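Local coordinates for protein peptidoglycan-binding domain 1 (Burkholderia, PDB 5NM7) that probably cleaves bacterial peptidoglycan as a modular phage endolysin, joining a peptidoglycan-binding domain to a large lysozyme-like N-acetylmuramidase domain, at residues A[113-118]-A[174-179]. Residues are numbered along the deposited sequence; the frame is centred on the assembly and turned at random.
Sequences PVILYE and EATSWG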
ATOM      1  N   PRO A 113      10.871  -4.187   4.425  1.00 18.85           N
ATOM      2  CA  PRO A 113       9.448  -4.079   4.052  1.00 19.29           C
ATOM      3  C   PRO A 113       8.474  -4.349   5.203  1.00 17.80           C
ATOM      4  O   PRO A 113       8.748  -5.135   6.116  1.00 18.26           O
ATOM      5  CB  PRO A 113       9.294  -5.116   2.926  1.00 19.99           C
ATOM      6  CG  PRO A 113      10.558  -5.887   2.864  1.00 19.70           C
ATOM      7  CD  PRO A 113      11.601  -5.240   3.706  1.00 20.03           C
ATOM      8  N   VAL A 114       7.300  -3.726   5.139  1.00 17.76           N
ATOM      9  CA  VAL A 114       6.223  -3.996   6.075  1.00 18.23           C
ATOM     10  C   VAL A 114       5.724  -5.422   5.832  1.00 18.17           C
ATOM     11  O   VAL A 114       5.562  -5.823   4.682  1.00 19.05           O
ATOM     12  CB  VAL A 114       5.090  -2.959   5.928  1.00 21.14           C
ATOM     13  CG1 VAL A 114       3.945  -3.296   6.860  1.00 24.92           C
ATOM     14  CG2 VAL A 114       5.627  -1.567   6.262  1.00 21.72           C
ATOM     15  N   ILE A 115       5.582  -6.177   6.908  1.00 16.05           N
ATOM     16  CA  ILE A 115       5.174  -7.588   6.838  1.00 16.73           C
ATOM     17  C   ILE A 115       4.146  -7.915   7.865  1.00 16.80           C
ATOM     18  O   ILE A 115       3.995  -7.226   8.877  1.00 16.89           O
ATOM     19  CB  ILE A 115       6.369  -8.573   7.000  1.00 17.70           C
ATOM     20  CG1 ILE A 115       7.123  -8.307   8.299  1.00 17.56           C
ATOM     21  CG2 ILE A 115       7.291  -8.495   5.820  1.00 18.09           C
ATOM     22  CD1 ILE A 115       7.956  -9.464   8.738  1.00 17.63           C
ATOM     23  N   LEU A 116       3.427  -9.013   7.618  1.00 16.10           N
ATOM     24  CA  LEU A 116       2.613  -9.650   8.629  1.00 17.46           C
ATOM     25  C   LEU A 116       2.730 -11.137   8.437  1.00 18.06           C
ATOM     26  O   LEU A 116       2.444 -11.667   7.352  1.00 18.36           O
ATOM     27  CB  LEU A 116       1.141  -9.224   8.562  1.00 18.11           C
ATOM     28  CG  LEU A 116       0.299  -9.557   9.795  1.00 18.58           C
ATOM     29  CD1 LEU A 116       0.721  -8.679  10.972  1.00 20.29           C
ATOM     30  CD2 LEU A 116      -1.181  -9.332   9.508  1.00 19.03           C
ATOM     31  N   TYR A 117       3.217 -11.812   9.471  1.00 18.22           N
ATOM     32  CA  TYR A 117       3.402 -13.245   9.426  1.00 18.25           C
ATOM     33  C   TYR A 117       2.116 -13.965   9.872  1.00 18.13           C
ATOM     34  O   TYR A 117       1.481 -13.535  10.835  1.00 18.45           O
ATOM     35  CB  TYR A 117       4.600 -13.608  10.310  1.00 17.75           C
ATOM     36  CG  TYR A 117       4.728 -15.096  10.527  1.00 19.26           C
ATOM     37  CD1 TYR A 117       4.240 -15.672  11.673  1.00 18.92           C
ATOM     38  CD2 TYR A 117       5.289 -15.915   9.550  1.00 18.06           C
ATOM     39  CE1 TYR A 117       4.305 -17.030  11.879  1.00 19.68           C
ATOM     40  CE2 TYR A 117       5.360 -17.276   9.744  1.00 20.92           C
ATOM     41  CZ  TYR A 117       4.878 -17.818  10.918  1.00 19.19           C
ATOM     42  OH  TYR A 117       4.923 -19.182  11.144  1.00 21.70           O
ATOM     43  N   GLU A 118       1.720 -14.998   9.120  1.00 17.48           N
ATOM     44  CA  GLU A 118       0.433 -15.676   9.267  1.00 19.04           C
ATOM     45  C   GLU A 118       0.665 -17.139   9.651  1.00 20.18           C
ATOM     46  O   GLU A 118       0.950 -17.991   8.791  1.00 20.00           O
ATOM     47  CB  GLU A 118      -0.357 -15.619   7.959  1.00 19.67           C
ATOM     48  CG  GLU A 118      -0.683 -14.209   7.458  1.00 20.98           C
ATOM     49  CD  GLU A 118      -1.800 -13.537   8.228  1.00 21.15           C
ATOM     50  OE1 GLU A 118      -2.305 -14.126   9.185  1.00 23.27           O
ATOM     51  OE2 GLU A 118      -2.170 -12.400   7.855  1.00 23.07           O
ATOM     52  N   GLU A 174       6.653 -17.668   2.471  1.00 19.93           N
ATOM     53  CA  GLU A 174       5.330 -17.928   1.856  1.00 19.64           C
ATOM     54  C   GLU A 174       4.129 -17.585   2.750  1.00 18.98           C
ATOM     55  O   GLU A 174       3.079 -17.152   2.245  1.00 17.99           O
ATOM     56  CB  GLU A 174       5.265 -19.400   1.382  1.00 20.20           C
ATOM     57  CG  GLU A 174       6.149 -19.663   0.180  1.00 22.07           C
ATOM     58  CD  GLU A 174       6.097 -21.124  -0.278  1.00 24.58           C
ATOM     59  OE1 GLU A 174       5.616 -21.967   0.491  1.00 27.24           O
ATOM     60  OE2 GLU A 174       6.508 -21.369  -1.412  1.00 26.04           O
ATOM     61  N   ALA A 175       4.284 -17.740   4.070  1.00 17.47           N
ATOM     62  CA  ALA A 175       3.279 -17.472   5.059  1.00 17.62           C
ATOM     63  C   ALA A 175       3.327 -16.019   5.567  1.00 17.49           C
ATOM     64  O   ALA A 175       2.694 -15.714   6.592  1.00 18.81           O
ATOM     65  CB  ALA A 175       3.477 -18.385   6.241  1.00 19.06           C
ATOM     66  N   THR A 176       4.014 -15.145   4.855  1.00 17.27           N
ATOM     67  CA  THR A 176       4.113 -13.752   5.262  1.00 15.88           C
ATOM     68  C   THR A 176       3.562 -12.870   4.144  1.00 15.09           C
ATOM     69  O   THR A 176       3.759 -13.174   2.972  1.00 15.41           O
ATOM     70  CB  THR A 176       5.570 -13.414   5.580  1.00 15.59           C
ATOM     71  OG1 THR A 176       5.983 -14.261   6.649  1.00 16.24           O
ATOM     72  CG2 THR A 176       5.720 -11.956   6.016  1.00 16.72           C
ATOM     73  N   SER A 177       2.880 -11.791   4.518  1.00 15.99           N
ATOM     74  CA  SER A 177       2.492 -10.755   3.535  1.00 17.13           C
ATOM     75  C   SER A 177       3.489  -9.633   3.457  1.00 17.23           C
ATOM     76  O   SER A 177       4.007  -9.186   4.493  1.00 17.07           O
ATOM     77  CB  SER A 177       1.107 -10.201   3.868  1.00 17.79           C
ATOM     78  OG  SER A 177       1.015  -9.794   5.222  1.00 18.31           O
ATOM     79  N   TRP A 178       3.718  -9.103   2.263  1.00 16.92           N
ATOM     80  CA  TRP A 178       4.839  -8.198   2.011  1.00 16.00           C
ATOM     81  C   TRP A 178       4.444  -6.916   1.378  1.00 16.13           C
ATOM     82  O   TRP A 178       3.668  -6.890   0.431  1.00 16.03           O
ATOM     83  CB  TRP A 178       5.820  -8.882   1.063  1.00 16.53           C
ATOM     84  CG  TRP A 178       6.384 -10.101   1.678  1.00 16.23           C
ATOM     85  CD1 TRP A 178       5.854 -11.362   1.679  1.00 15.61           C
ATOM     86  CD2 TRP A 178       7.582 -10.178   2.425  1.00 17.48           C
ATOM     87  NE1 TRP A 178       6.626 -12.204   2.394  1.00 16.67           N
ATOM     88  CE2 TRP A 178       7.696 -11.503   2.883  1.00 16.98           C
ATOM     89  CE3 TRP A 178       8.553  -9.240   2.782  1.00 16.82           C
ATOM     90  CZ2 TRP A 178       8.769 -11.942   3.639  1.00 17.77           C
ATOM     91  CZ3 TRP A 178       9.605  -9.673   3.547  1.00 18.04           C
ATOM     92  CH2 TRP A 178       9.703 -10.999   3.979  1.00 17.50           C
ATOM     93  N   GLY A 179       5.009  -5.834   1.902  1.00 15.69           N
ATOM     94  CA  GLY A 179       4.988  -4.534   1.269  1.00 16.51           C
ATOM     95  C   GLY A 179       3.650  -3.819   1.379  1.00 15.19           C
ATOM     96  O   GLY A 179       2.781  -4.202   2.156  1.00 16.13           O
TER
HETATM   97  O   HOH W   1      -1.602 -10.750   5.943  1.00 19.67           O
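Leu116 and Ser177 form the central, hydrogen-bonded pair between antiparallel strands 115-117 and 176-178, part of the small three-stranded sheet in a lysozyme-like, largely helical domain. Ser177 N bonds almost straight (169°) to Leu116 O at 2.9 Å, while Leu116 N meets a lone pair of Ser177 O; Glu118 N to Ala175 O and Gly179 N to Val114 O extend the pairing, Gly179 suiting its positive phi. The face carrying Ile115, Tyr117, Thr176 and Trp178 packs on helices 156-167 and 196-205. Beta-branched Ile115 sets its CG2 methyl over the six-membered ring of Trp178, a CH-pi contact 3.6 Å from the centroid. Thr176 CG2 lies 3.5 Å above the same indole face, toward its rim, and Pro113 CG abuts the edge at CE3. Thr176 OG1, in the Tyr117 ring plane 3.4 Å from CD2, bonds to Ala172 O, satisfying this buried hydroxyl. On the mixed opposite face, Leu116 CB touches Ser177 OG at 3.4 Å. Small Ser177 holds OG between its backbone N and carbonyl carbon (chi1 51°), donating to Gln182 OE1. Glu118 CG, beside its own N (chi1 -60°), heads toward Ser177; OE1 bonds to Tyr151 OH, and one water donates to both Glu118 OE2 (2.6 Å) and Ser177 OG (2.9 Å).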